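Local structure of phospholipase C-beta (PLC-beta) (Sepia officinalis, 3QR0) at residues 598-603 against 608-613; 584-589 against 716-721; 136-141 against 405-410; 665-670 against 729-734. The protein is a phospholipase C-beta, a multidomain protein that combines PH, EF-hand-like, TIM-barrel and C2 domains and carries a calcium ion in its barrel. One frame throughout, in Å; residues are numbered along the deposited sequence.

Interaction 1: residues 598-603 against 608-613; sequences LNFQCF and CVNLGV
L598 and N610 make the tight part of this contact, within the Y half of the TIM barrel. The loop after strand 595-596 here packs on helix 605-613. L598 CD1 lies 3.5 Å from N610 CG and equally close to N610 CB. The two side chains run past each other in opposite directions, so the methyl rests alongside the root of the amide. N610 sends CG trans to its own backbone nitrogen (chi1 -172°), which carries the amide toward the loop.

The F600 ring comes in next to it. Its CZ is 3.7 Å from N610 ND2, with ring and amide planes 77° apart. The neighbouring ring carbon, F600 CE2, meets L611 CD2 at 4.1 Å. A type I turn from N599 to C602 carries F600, closed by C602 N to N599 O at 3.2 Å.

Packing is slacker toward F603, which is partly exposed. L611 CD1 meets the edge of the F603 ring 4.5 Å from CE1, and C608 SG stands 3.9 Å from F603 O. Y114 OH hydrogen-bonds to F600 O, and its ring packs edge-to-face with F603.

N610 is buried, and its ND2 has a hydrogen-bond partner beyond both segments, N335 OD1. The contact itself is therefore van der Waals packing, and N335 probably helps fix the rotation of the amide.

Interaction 2: residues 584-589 against 716-721; sequences VPQIYW and LAVVRI
This is a buried, water-bridged contact between two domains. It joins the Y half of the TIM barrel, through the short helix 586-589, to the beta sandwich of the C2 domain, at the start of strand 718-725. Q586 does most of the work. Its chain bends at CB-CG (chi2 80°) and turns the amide toward the sheet. There Q586 NE2 lies 3.9 Å from V718 CG2, and the two side chains cross nearly perpendicularly. The same NE2 lies in the ring plane of W589, at its edge. Toward L716 the fit is looser: Q586 CG is 4.2 Å from L716 O. W589 O meets L716 CD2 at 4.3 Å and takes a hydrogen bond from Y333 OH.

The surroundings close the joint. V609 of helix 605-613 touches Q586. Y676, on the neighbouring C2 strand 669-676, touches both Q586 and V718. The amide thus sits in a mostly apolar setting, and a water meets part of its polar need. That water accepts from Q586 NE2 at 2.9 Å and donates to L716 O at 2.7 Å.

Interaction 3: residues 136-141 against 405-410; sequences EVFSYA and FKVSDY
F138 of the PH domain is the centre of this contact, with K406 over one face of its ring and V407 at its edge. K406 CE stands 4.0 Å from the ring centroid and 20° off the normal, a CH-pi contact. K406 NZ follows at 4.5 Å and 35° off the normal, so the cation-pi interaction is off-centre. The lysine backbone takes part too: K406 O is 3.6 Å from F138 CE2. V407 CG1 reaches F138 CZ at 3.7 Å, close to the ring plane.

Torsions set up this meeting. F138 has its ring swung opposite the backbone nitrogen (chi1 -171°), which sends it from the helix toward the loop. The lysine chain bends at CG-CD and brings its end over the CD1-CE1 side of the ring.

The next shell holds the charge. K406 NZ forms a salt bridge with D72 OD1, so the ammonium is shared between a carboxylate and the aromatic face. D72 probably keeps the lysine end near the ring. Further along the loop, Y410 N donates to S408 OG at 3.1 Å in an ST turn.

The contact is a surface joint between the PH domain and the X half of the TIM barrel. Y142 stacks on F138, while D72 and I73 of strand 70-75 touch it. L361 of helix 354-361 touches both F138 and V407, and the loop itself links helix 393-403 to strand 412-418.

Interaction 4: residues 665-670 against 729-734; sequences KQISSY and KFIGHR
I667 and I731 meet end to end through their delta methyls. I667 CD1 lies 3.5 Å from I731 CD1, tighter than the usual carbon-carbon contact. The two side chains reach toward each other from separate stretches of backbone, and their branches stay behind the tips.

The isoleucines use different rotamers. In I667 the CG1 arm lies between the backbone nitrogen and the carbonyl carbon (chi1 61°), the crowded position, and CG2 stands opposite the carbonyl carbon. In I731 it is CG1 that stands opposite the carbonyl carbon (chi1 -67°). Beyond that first bond both chains are extended, which carries CD1 far enough to bridge the gap. S669 adds a lighter touch, with its CB 4.4 Å from I731 CD1. Its hydroxyl is engaged elsewhere, in a hydrogen bond with Y701 OH.

Strand 718-725 lies between the two strands in the sheet. E725 on it is touched by I667 and I731 alike, so the pair spans the end of this middle strand. Backbone bonds tie both segments to this strand and the residue after it: S668 with E726, Y670 with S724, I731 with V723. I667 and S669 bond instead to N695 and I692.

I731 and G732 both face V723, a classic beta bulge. The methyl contact therefore sits beside a bulged edge strand, at one end of a four-stranded antiparallel sheet of the C2 beta sandwich.

How the interactions relate
Interactions 1, 2 and 4 form a connected run from the TIM barrel into the C2 domain. Interactions 1 and 2 have centres 12 Å apart and touch, as where V613 CG1 packs 3.7 Å from V718 CG1. Interactions 2 and 4 share a C2 sheet: R734 N lies 2.9 Å from I721 O, and H733 ND1 3.0 Å from R720 NE. C608 of interaction 1 also touches H733 of interaction 4. Interaction 3 stands apart, where the PH domain meets the X half of the barrel, its centre about 20 Å from that of interaction 1. The calcium ion, bound by N339, E368, D370 and E417, lies about 13 Å from the L598 side chain.

Interaction 1: residues 598-603 against 608-613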
loop_
_atom_site.group_PDB
_atom_site.type_symbol
_atom_site.label_atom_id
_atom_site.label_comp_id
_atom_site.label_asym_id
_atom_site.label_seq_id
_atom_site.Cartn_x
_atom_site.Cartn_y
_atom_site.Cartn_z
ATOM N N LEU A 598 8.614 1.483 10.886
ATOM C CA LEU A 598 7.725 2.629 10.987
ATOM C C LEU A 598 6.548 2.312 11.894
ATOM O O LEU A 598 6.159 1.154 12.053
ATOM C CB LEU A 598 7.223 3.026 9.597
ATOM C CG LEU A 598 8.317 3.357 8.574
ATOM C CD1 LEU A 598 7.738 3.435 7.170
ATOM C CD2 LEU A 598 9.013 4.657 8.955
ATOM N N ASN A 599 5.978 3.353 12.481
ATOM C CA ASN A 599 4.751 3.223 13.243
ATOM C C ASN A 599 3.560 3.163 12.290
ATOM O O ASN A 599 3.150 4.185 11.745
ATOM C CB ASN A 599 4.615 4.388 14.221
ATOM C CG ASN A 599 5.693 4.374 15.283
ATOM O OD1 ASN A 599 5.929 3.354 15.927
ATOM N ND2 ASN A 599 6.354 5.504 15.471
ATOM N N PHE A 600 3.005 1.966 12.112
ATOM C CA PHE A 600 1.931 1.729 11.141
ATOM C C PHE A 600 0.618 2.419 11.493
ATOM O O PHE A 600 -0.227 2.605 10.616
ATOM C CB PHE A 600 1.702 0.223 10.923
ATOM C CG PHE A 600 2.532 -0.355 9.814
ATOM C CD1 PHE A 600 3.909 -0.213 9.818
ATOM C CD2 PHE A 600 1.937 -1.022 8.755
ATOM C CE1 PHE A 600 4.677 -0.729 8.792
ATOM C CE2 PHE A 600 2.701 -1.550 7.730
ATOM C CZ PHE A 600 4.066 -1.398 7.740
ATOM N N GLN A 601 0.454 2.807 12.758
ATOM C CA GLN A 601 -0.766 3.473 13.211
ATOM C C GLN A 601 -0.782 4.969 12.909
ATOM O O GLN A 601 -1.815 5.613 13.063
ATOM C CB GLN A 601 -0.976 3.262 14.718
ATOM C CG GLN A 601 -0.013 4.024 15.628
ATOM C CD GLN A 601 1.263 3.264 15.941
ATOM O OE1 GLN A 601 1.818 2.547 15.092
ATOM N NE2 GLN A 601 1.743 3.420 17.166
ATOM N N CYS A 602 0.360 5.525 12.511
ATOM C CA CYS A 602 0.453 6.950 12.216
ATOM C C CYS A 602 0.517 7.151 10.712
ATOM O O CYS A 602 1.543 6.892 10.095
ATOM C CB CYS A 602 1.683 7.557 12.881
ATOM S SG CYS A 602 1.868 9.340 12.625
ATOM N N PHE A 603 -0.584 7.632 10.136
ATOM C CA PHE A 603 -0.704 7.796 8.687
ATOM C C PHE A 603 -0.136 9.123 8.200
ATOM O O PHE A 603 -0.796 9.880 7.491
ATOM C CB PHE A 603 -2.159 7.626 8.262
ATOM C CG PHE A 603 -2.665 6.215 8.430
ATOM C CD1 PHE A 603 -2.189 5.200 7.610
ATOM C CD2 PHE A 603 -3.578 5.898 9.423
ATOM C CE1 PHE A 603 -2.636 3.895 7.760
ATOM C CE2 PHE A 603 -4.028 4.591 9.586
ATOM C CZ PHE A 603 -3.557 3.593 8.752
ATOM N N CYS A 608 2.340 6.759 4.348
ATOM C CA CYS A 608 1.767 6.895 3.007
ATOM C C CYS A 608 2.740 6.429 1.919
ATOM O O CYS A 608 2.355 5.684 1.019
ATOM C CB CYS A 608 1.342 8.343 2.748
ATOM S SG CYS A 608 -0.053 8.882 3.755
ATOM N N VAL A 609 4.000 6.847 2.028
ATOM C CA VAL A 609 5.044 6.465 1.072
ATOM C C VAL A 609 5.406 4.983 1.195
ATOM O O VAL A 609 5.556 4.286 0.190
ATOM C CB VAL A 609 6.320 7.325 1.261
ATOM C CG1 VAL A 609 7.464 6.797 0.427
ATOM C CG2 VAL A 609 6.031 8.783 0.907
ATOM N N ASN A 610 5.533 4.510 2.429
ATOM C CA ASN A 610 5.879 3.119 2.689
ATOM C C ASN A 610 4.879 2.153 2.058
ATOM O O ASN A 610 5.263 1.238 1.329
ATOM C CB ASN A 610 5.963 2.869 4.193
ATOM C CG ASN A 610 6.509 1.495 4.525
ATOM O OD1 ASN A 610 7.698 1.226 4.347
ATOM N ND2 ASN A 610 5.641 0.616 5.012
ATOM N N LEU A 611 3.595 2.372 2.323
ATOM C CA LEU A 611 2.555 1.505 1.779
ATOM C C LEU A 611 2.482 1.617 0.256
ATOM O O LEU A 611 2.263 0.619 -0.430
ATOM C CB LEU A 611 1.202 1.813 2.415
ATOM C CG LEU A 611 1.161 1.551 3.925
ATOM C CD1 LEU A 611 -0.169 2.006 4.505
ATOM C CD2 LEU A 611 1.417 0.093 4.225
ATOM N N GLY A 612 2.708 2.823 -0.262
ATOM C CA GLY A 612 2.787 3.050 -1.697
ATOM C C GLY A 612 3.849 2.241 -2.424
ATOM O O GLY A 612 3.561 1.633 -3.461
ATOM N N VAL A 613 5.069 2.220 -1.894
ATOM C CA VAL A 613 6.170 1.541 -2.577
ATOM C C VAL A 613 6.098 0.025 -2.434
ATOM O O VAL A 613 6.423 -0.701 -3.378
ATOM C CB VAL A 613 7.578 2.057 -2.145
ATOM C CG1 VAL A 613 7.677 3.586 -2.333
ATOM C CG2 VAL A 613 7.907 1.673 -0.725
#

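Interaction 2: residues 584-589 against 716-721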
loop_
_atom_site.group_PDB
_atom_site.type_symbol
_atom_site.label_atom_id
_atom_site.label_comp_id
_atom_site.label_asym_id
_atom_site.label_seq_id
_atom_site.Cartn_x
_atom_site.Cartn_y
_atom_site.Cartn_z
ATOM N N VAL A 584 10.963 9.842 7.480
ATOM C CA VAL A 584 10.792 9.433 6.094
ATOM C C VAL A 584 11.783 8.301 5.810
ATOM O O VAL A 584 12.986 8.468 6.014
ATOM C CB VAL A 584 11.024 10.611 5.129
ATOM C CG1 VAL A 584 10.953 10.143 3.689
ATOM C CG2 VAL A 584 9.993 11.708 5.388
ATOM N N PRO A 585 11.277 7.136 5.364
ATOM C CA PRO A 585 12.123 5.944 5.272
ATOM C C PRO A 585 13.252 6.021 4.235
ATOM O O PRO A 585 14.285 5.381 4.424
ATOM C CB PRO A 585 11.130 4.829 4.929
ATOM C CG PRO A 585 9.969 5.529 4.314
ATOM C CD PRO A 585 9.883 6.853 4.981
ATOM N N GLN A 586 13.063 6.801 3.167
ATOM C CA GLN A 586 14.116 7.032 2.176
ATOM C C GLN A 586 15.448 7.437 2.819
ATOM O O GLN A 586 16.507 7.083 2.311
ATOM C CB GLN A 586 13.700 8.103 1.154
ATOM C CG GLN A 586 12.849 7.585 -0.017
ATOM C CD GLN A 586 11.379 7.389 0.322
ATOM O OE1 GLN A 586 10.924 7.698 1.431
ATOM N NE2 GLN A 586 10.622 6.865 -0.642
ATOM N N ILE A 587 15.400 8.181 3.929
ATOM C CA ILE A 587 16.626 8.600 4.619
ATOM C C ILE A 587 17.557 7.403 4.823
ATOM O O ILE A 587 18.765 7.499 4.604
ATOM C CB ILE A 587 16.334 9.250 5.999
ATOM C CG1 ILE A 587 15.626 10.599 5.825
ATOM C CG2 ILE A 587 17.644 9.461 6.780
ATOM C CD1 ILE A 587 15.021 11.148 7.115
ATOM N N TYR A 588 16.978 6.275 5.234
ATOM C CA TYR A 588 17.743 5.081 5.569
ATOM C C TYR A 588 17.826 4.084 4.411
ATOM O O TYR A 588 18.841 3.398 4.264
ATOM C CB TYR A 588 17.184 4.460 6.856
ATOM C CG TYR A 588 17.214 5.480 7.976
ATOM C CD1 TYR A 588 18.408 5.800 8.609
ATOM C CD2 TYR A 588 16.071 6.184 8.340
ATOM C CE1 TYR A 588 18.459 6.759 9.603
ATOM C CE2 TYR A 588 16.114 7.148 9.334
ATOM C CZ TYR A 588 17.314 7.427 9.960
ATOM O OH TYR A 588 17.374 8.379 10.944
ATOM N N TRP A 589 16.787 4.015 3.579
ATOM C CA TRP A 589 16.859 3.206 2.354
ATOM C C TRP A 589 17.975 3.690 1.426
ATOM O O TRP A 589 18.549 2.888 0.677
ATOM C CB TRP A 589 15.539 3.220 1.579
ATOM C CG TRP A 589 14.422 2.486 2.226
ATOM C CD1 TRP A 589 14.509 1.413 3.068
ATOM C CD2 TRP A 589 13.029 2.742 2.048
ATOM N NE1 TRP A 589 13.253 0.998 3.444
ATOM C CE2 TRP A 589 12.325 1.795 2.829
ATOM C CE3 TRP A 589 12.304 3.679 1.309
ATOM C CZ2 TRP A 589 10.941 1.764 2.889
ATOM C CZ3 TRP A 589 10.923 3.645 1.371
ATOM C CH2 TRP A 589 10.258 2.693 2.152
ATOM N N LEU A 716 16.109 5.218 -6.659
ATOM C CA LEU A 716 15.864 5.390 -5.221
ATOM C C LEU A 716 14.712 6.368 -4.923
ATOM O O LEU A 716 14.378 6.601 -3.758
ATOM C CB LEU A 716 17.138 5.875 -4.513
ATOM C CG LEU A 716 18.274 4.859 -4.332
ATOM C CD1 LEU A 716 19.478 5.542 -3.706
ATOM C CD2 LEU A 716 17.838 3.671 -3.474
ATOM N N ALA A 717 14.092 6.913 -5.967
ATOM C CA ALA A 717 13.142 8.009 -5.810
ATOM C C ALA A 717 11.714 7.630 -6.168
ATOM O O ALA A 717 11.472 6.729 -6.980
ATOM C CB ALA A 717 13.582 9.199 -6.653
ATOM N N VAL A 718 10.773 8.347 -5.562
ATOM C CA VAL A 718 9.377 8.289 -5.947
ATOM C C VAL A 718 8.851 9.701 -6.141
ATOM O O VAL A 718 9.322 10.642 -5.490
ATOM C CB VAL A 718 8.529 7.556 -4.892
ATOM C CG1 VAL A 718 9.092 6.172 -4.643
ATOM C CG2 VAL A 718 8.455 8.357 -3.581
ATOM N N VAL A 719 7.900 9.847 -7.054
ATOM C CA VAL A 719 7.141 11.077 -7.197
ATOM C C VAL A 719 5.760 10.821 -6.614
ATOM O O VAL A 719 5.231 9.696 -6.698
ATOM C CB VAL A 719 7.081 11.560 -8.675
ATOM C CG1 VAL A 719 6.330 10.563 -9.562
ATOM C CG2 VAL A 719 6.454 12.940 -8.757
ATOM N N ARG A 720 5.197 11.846 -5.979
ATOM C CA ARG A 720 3.950 11.698 -5.259
ATOM C C ARG A 720 3.006 12.850 -5.550
ATOM O O ARG A 720 3.391 14.014 -5.427
ATOM C CB ARG A 720 4.219 11.638 -3.757
ATOM C CG ARG A 720 2.989 11.357 -2.936
ATOM C CD ARG A 720 3.337 11.136 -1.488
ATOM N NE ARG A 720 2.136 11.043 -0.666
ATOM C CZ ARG A 720 1.913 11.721 0.458
ATOM N NH1 ARG A 720 2.807 12.579 0.943
ATOM N NH2 ARG A 720 0.773 11.538 1.103
ATOM N N ILE A 721 1.772 12.512 -5.919
ATOM C CA ILE A 721 0.694 13.487 -6.095
ATOM C C ILE A 721 -0.194 13.471 -4.853
ATOM O O ILE A 721 -0.648 12.408 -4.438
ATOM C CB ILE A 721 -0.155 13.160 -7.349
ATOM C CG1 ILE A 721 0.662 13.395 -8.625
ATOM C CG2 ILE A 721 -1.424 14.015 -7.388
ATOM C CD1 ILE A 721 -0.079 13.003 -9.923
HETATM O O HOH W 1 12.030 5.635 -2.852
#

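Interaction 3: residues 136-141 against 405-410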
loop_
_atom_site.group_PDB
_atom_site.type_symbol
_atom_site.label_atom_id
_atom_site.label_comp_id
_atom_site.label_asym_id
_atom_site.label_seq_id
_atom_site.Cartn_x
_atom_site.Cartn_y
_atom_site.Cartn_z
ATOM N N GLU A 136 -12.725 -16.935 -1.316
ATOM C CA GLU A 136 -13.060 -16.151 -2.503
ATOM C C GLU A 136 -13.032 -14.657 -2.220
ATOM O O GLU A 136 -12.382 -13.900 -2.943
ATOM C CB GLU A 136 -14.428 -16.561 -3.060
ATOM C CG GLU A 136 -14.437 -17.924 -3.750
ATOM C CD GLU A 136 -13.521 -17.996 -4.963
ATOM O OE1 GLU A 136 -13.430 -17.002 -5.716
ATOM O OE2 GLU A 136 -12.895 -19.063 -5.166
ATOM N N VAL A 137 -13.726 -14.237 -1.164
ATOM C CA VAL A 137 -13.821 -12.816 -0.831
ATOM C C VAL A 137 -12.453 -12.220 -0.484
ATOM O O VAL A 137 -12.154 -11.094 -0.880
ATOM C CB VAL A 137 -14.821 -12.568 0.313
ATOM C CG1 VAL A 137 -14.769 -11.115 0.772
ATOM C CG2 VAL A 137 -16.223 -12.933 -0.139
ATOM N N PHE A 138 -11.623 -12.972 0.239
ATOM C CA PHE A 138 -10.279 -12.502 0.548
ATOM C C PHE A 138 -9.499 -12.235 -0.746
ATOM O O PHE A 138 -8.880 -11.182 -0.890
ATOM C CB PHE A 138 -9.513 -13.494 1.427
ATOM C CG PHE A 138 -8.215 -12.946 1.950
ATOM C CD1 PHE A 138 -8.180 -12.236 3.145
ATOM C CD2 PHE A 138 -7.034 -13.114 1.239
ATOM C CE1 PHE A 138 -6.982 -11.702 3.632
ATOM C CE2 PHE A 138 -5.830 -12.585 1.715
ATOM C CZ PHE A 138 -5.807 -11.880 2.921
ATOM N N SER A 139 -9.547 -13.179 -1.686
ATOM C CA SER A 139 -8.837 -13.017 -2.953
ATOM C C SER A 139 -9.316 -11.778 -3.724
ATOM O O SER A 139 -8.506 -11.115 -4.357
ATOM C CB SER A 139 -8.915 -14.287 -3.824
ATOM O OG SER A 139 -10.200 -14.456 -4.398
ATOM N N TYR A 140 -10.607 -11.444 -3.645
ATOM C CA TYR A 140 -11.129 -10.258 -4.342
ATOM C C TYR A 140 -10.683 -8.964 -3.675
ATOM O O TYR A 140 -10.430 -7.978 -4.362
ATOM C CB TYR A 140 -12.665 -10.234 -4.430
ATOM C CG TYR A 140 -13.325 -11.514 -4.877
ATOM C CD1 TYR A 140 -12.737 -12.350 -5.828
ATOM C CD2 TYR A 140 -14.563 -11.871 -4.372
ATOM C CE1 TYR A 140 -13.369 -13.536 -6.224
ATOM C CE2 TYR A 140 -15.194 -13.033 -4.760
ATOM C CZ TYR A 140 -14.602 -13.861 -5.680
ATOM O OH TYR A 140 -15.258 -15.019 -6.040
ATOM N N ALA A 141 -10.615 -8.972 -2.344
ATOM C CA ALA A 141 -10.204 -7.802 -1.574
ATOM C C ALA A 141 -8.730 -7.489 -1.760
ATOM O O ALA A 141 -8.334 -6.330 -1.642
ATOM C CB ALA A 141 -10.507 -7.995 -0.081
ATOM N N PHE A 405 1.230 -15.276 6.423
ATOM C CA PHE A 405 1.418 -15.580 5.014
ATOM C C PHE A 405 0.139 -15.559 4.177
ATOM O O PHE A 405 0.074 -16.200 3.127
ATOM C CB PHE A 405 2.166 -16.913 4.884
ATOM C CG PHE A 405 3.441 -16.946 5.678
ATOM C CD1 PHE A 405 4.522 -16.159 5.300
ATOM C CD2 PHE A 405 3.544 -17.706 6.834
ATOM C CE1 PHE A 405 5.697 -16.156 6.042
ATOM C CE2 PHE A 405 4.714 -17.711 7.580
ATOM C CZ PHE A 405 5.793 -16.938 7.185
ATOM N N LYS A 406 -0.859 -14.794 4.619
ATOM C CA LYS A 406 -2.107 -14.655 3.863
ATOM C C LYS A 406 -1.944 -13.820 2.593
ATOM O O LYS A 406 -2.610 -14.099 1.594
ATOM C CB LYS A 406 -3.241 -14.068 4.728
ATOM C CG LYS A 406 -3.870 -15.075 5.666
ATOM C CD LYS A 406 -5.169 -14.558 6.321
ATOM C CE LYS A 406 -6.411 -14.927 5.509
ATOM N NZ LYS A 406 -7.684 -14.628 6.248
ATOM N N VAL A 407 -1.082 -12.802 2.625
ATOM C CA VAL A 407 -0.892 -11.932 1.457
ATOM C C VAL A 407 0.485 -12.051 0.815
ATOM O O VAL A 407 0.647 -11.683 -0.342
ATOM C CB VAL A 407 -1.172 -10.438 1.771
ATOM C CG1 VAL A 407 -2.488 -10.292 2.525
ATOM C CG2 VAL A 407 -0.007 -9.811 2.539
ATOM N N SER A 408 1.462 -12.562 1.561
ATOM C CA SER A 408 2.813 -12.782 1.048
ATOM C C SER A 408 3.344 -14.125 1.521
ATOM O O SER A 408 3.153 -14.490 2.676
ATOM C CB SER A 408 3.746 -11.672 1.540
ATOM O OG SER A 408 5.099 -11.947 1.210
ATOM N N ASP A 409 4.030 -14.839 0.631
ATOM C CA ASP A 409 4.693 -16.096 0.976
ATOM C C ASP A 409 6.091 -15.886 1.553
ATOM O O ASP A 409 6.730 -16.851 1.980
ATOM C CB ASP A 409 4.820 -16.991 -0.265
ATOM C CG ASP A 409 3.504 -17.621 -0.679
ATOM O OD1 ASP A 409 2.596 -17.756 0.168
ATOM O OD2 ASP A 409 3.391 -18.003 -1.866
ATOM N N TYR A 410 6.575 -14.647 1.557
ATOM C CA TYR A 410 7.989 -14.379 1.858
ATOM C C TYR A 410 8.239 -14.154 3.358
ATOM O O TYR A 410 7.320 -13.812 4.090
ATOM C CB TYR A 410 8.512 -13.275 0.918
ATOM C CG TYR A 410 8.658 -13.855 -0.476
ATOM C CD1 TYR A 410 9.819 -14.520 -0.843
ATOM C CD2 TYR A 410 7.599 -13.835 -1.384
ATOM C CE1 TYR A 410 9.951 -15.109 -2.090
ATOM C CE2 TYR A 410 7.721 -14.427 -2.643
ATOM C CZ TYR A 410 8.905 -15.062 -2.988
ATOM O OH TYR A 410 9.062 -15.660 -4.224
#

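Interaction 4: residues 665-670 against 729-734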
loop_
_atom_site.group_PDB
_atom_site.type_symbol
_atom_site.label_atom_id
_atom_site.label_comp_id
_atom_site.label_asym_id
_atom_site.label_seq_id
_atom_site.Cartn_x
_atom_site.Cartn_y
_atom_site.Cartn_z
ATOM N N LYS A 665 -19.575 16.369 -2.465
ATOM C CA LYS A 665 -20.029 17.746 -2.242
ATOM C C LYS A 665 -19.129 18.728 -2.989
ATOM O O LYS A 665 -18.060 18.356 -3.473
ATOM C CB LYS A 665 -20.073 18.077 -0.743
ATOM C CG LYS A 665 -18.804 17.726 0.035
ATOM C CD LYS A 665 -18.906 18.141 1.502
ATOM C CE LYS A 665 -17.605 17.862 2.259
ATOM N NZ LYS A 665 -17.497 18.674 3.512
ATOM N N GLN A 666 -19.575 19.977 -3.095
ATOM C CA GLN A 666 -18.808 21.016 -3.787
ATOM C C GLN A 666 -17.680 21.524 -2.901
ATOM O O GLN A 666 -17.884 22.433 -2.094
ATOM C CB GLN A 666 -19.704 22.190 -4.213
ATOM C CG GLN A 666 -20.434 21.966 -5.527
ATOM C CD GLN A 666 -21.139 23.210 -6.036
ATOM O OE1 GLN A 666 -21.394 24.152 -5.281
ATOM N NE2 GLN A 666 -21.454 23.221 -7.324
ATOM N N ILE A 667 -16.495 20.943 -3.064
ATOM C CA ILE A 667 -15.307 21.355 -2.314
ATOM C C ILE A 667 -14.407 22.264 -3.149
ATOM O O ILE A 667 -14.538 22.336 -4.374
ATOM C CB ILE A 667 -14.471 20.137 -1.836
ATOM C CG1 ILE A 667 -13.974 19.300 -3.022
ATOM C CG2 ILE A 667 -15.290 19.270 -0.892
ATOM C CD1 ILE A 667 -12.762 18.457 -2.707
ATOM N N SER A 668 -13.509 22.967 -2.468
ATOM C CA SER A 668 -12.421 23.690 -3.113
ATOM C C SER A 668 -11.160 22.854 -2.911
ATOM O O SER A 668 -10.928 22.354 -1.811
ATOM C CB SER A 668 -12.252 25.075 -2.495
ATOM O OG SER A 668 -13.448 25.828 -2.619
ATOM N N SER A 669 -10.363 22.679 -3.960
ATOM C CA SER A 669 -9.213 21.773 -3.896
ATOM C C SER A 669 -7.954 22.330 -4.537
ATOM O O SER A 669 -8.002 23.257 -5.343
ATOM C CB SER A 669 -9.552 20.446 -4.570
ATOM O OG SER A 669 -9.665 20.598 -5.974
ATOM N N TYR A 670 -6.824 21.741 -4.156
ATOM C CA TYR A 670 -5.562 21.954 -4.845
ATOM C C TYR A 670 -4.752 20.662 -4.855
ATOM O O TYR A 670 -5.064 19.705 -4.137
ATOM C CB TYR A 670 -4.764 23.110 -4.215
ATOM C CG TYR A 670 -4.371 22.919 -2.763
ATOM C CD1 TYR A 670 -3.254 22.161 -2.417
ATOM C CD2 TYR A 670 -5.097 23.518 -1.738
ATOM C CE1 TYR A 670 -2.880 21.990 -1.088
ATOM C CE2 TYR A 670 -4.727 23.357 -0.400
ATOM C CZ TYR A 670 -3.618 22.592 -0.084
ATOM O OH TYR A 670 -3.249 22.412 1.233
ATOM N N LYS A 729 -7.156 19.817 4.298
ATOM C CA LYS A 729 -7.652 18.475 4.590
ATOM C C LYS A 729 -7.292 17.517 3.458
ATOM O O LYS A 729 -7.566 17.787 2.292
ATOM C CB LYS A 729 -9.165 18.486 4.800
ATOM C CG LYS A 729 -9.736 17.171 5.312
ATOM C CD LYS A 729 -11.213 17.325 5.639
ATOM C CE LYS A 729 -11.759 16.130 6.413
ATOM N NZ LYS A 729 -11.774 14.884 5.598
ATOM N N PHE A 730 -6.676 16.400 3.823
ATOM C CA PHE A 730 -6.244 15.384 2.873
ATOM C C PHE A 730 -7.431 14.747 2.151
ATOM O O PHE A 730 -8.426 14.400 2.782
ATOM C CB PHE A 730 -5.468 14.314 3.635
ATOM C CG PHE A 730 -4.944 13.203 2.777
ATOM C CD1 PHE A 730 -3.747 13.345 2.099
ATOM C CD2 PHE A 730 -5.632 12.000 2.678
ATOM C CE1 PHE A 730 -3.250 12.311 1.323
ATOM C CE2 PHE A 730 -5.142 10.966 1.903
ATOM C CZ PHE A 730 -3.951 11.122 1.227
ATOM N N ILE A 731 -7.324 14.595 0.831
ATOM C CA ILE A 731 -8.354 13.912 0.047
ATOM C C ILE A 731 -7.824 12.566 -0.432
ATOM O O ILE A 731 -8.410 11.517 -0.149
ATOM C CB ILE A 731 -8.802 14.749 -1.164
ATOM C CG1 ILE A 731 -9.532 16.009 -0.700
ATOM C CG2 ILE A 731 -9.695 13.926 -2.082
ATOM C CD1 ILE A 731 -9.754 17.008 -1.806
ATOM N N GLY A 732 -6.722 12.605 -1.170
ATOM C CA GLY A 732 -6.105 11.394 -1.688
ATOM C C GLY A 732 -4.714 11.648 -2.226
ATOM O O GLY A 732 -4.284 12.798 -2.360
ATOM N N HIS A 733 -4.003 10.568 -2.523
ATOM C CA HIS A 733 -2.659 10.666 -3.050
ATOM C C HIS A 733 -2.344 9.488 -3.964
ATOM O O HIS A 733 -3.133 8.548 -4.095
ATOM C CB HIS A 733 -1.646 10.734 -1.898
ATOM C CG HIS A 733 -1.298 9.400 -1.320
ATOM N ND1 HIS A 733 0.002 8.971 -1.174
ATOM C CD2 HIS A 733 -2.081 8.385 -0.878
ATOM C CE1 HIS A 733 0.006 7.749 -0.667
ATOM N NE2 HIS A 733 -1.246 7.372 -0.474
ATOM N N ARG A 734 -1.181 9.552 -4.597
ATOM C CA ARG A 734 -0.662 8.432 -5.372
ATOM C C ARG A 734 0.861 8.503 -5.428
ATOM O O ARG A 734 1.417 9.538 -5.787
ATOM C CB ARG A 734 -1.253 8.434 -6.784
ATOM C CG ARG A 734 -0.954 7.178 -7.601
ATOM C CD ARG A 734 -1.626 5.944 -7.023
ATOM N NE ARG A 734 -1.299 4.753 -7.808
ATOM C CZ ARG A 734 -2.044 4.250 -8.790
ATOM N NH1 ARG A 734 -3.209 4.801 -9.130
ATOM N NH2 ARG A 734 -1.621 3.167 -9.433
#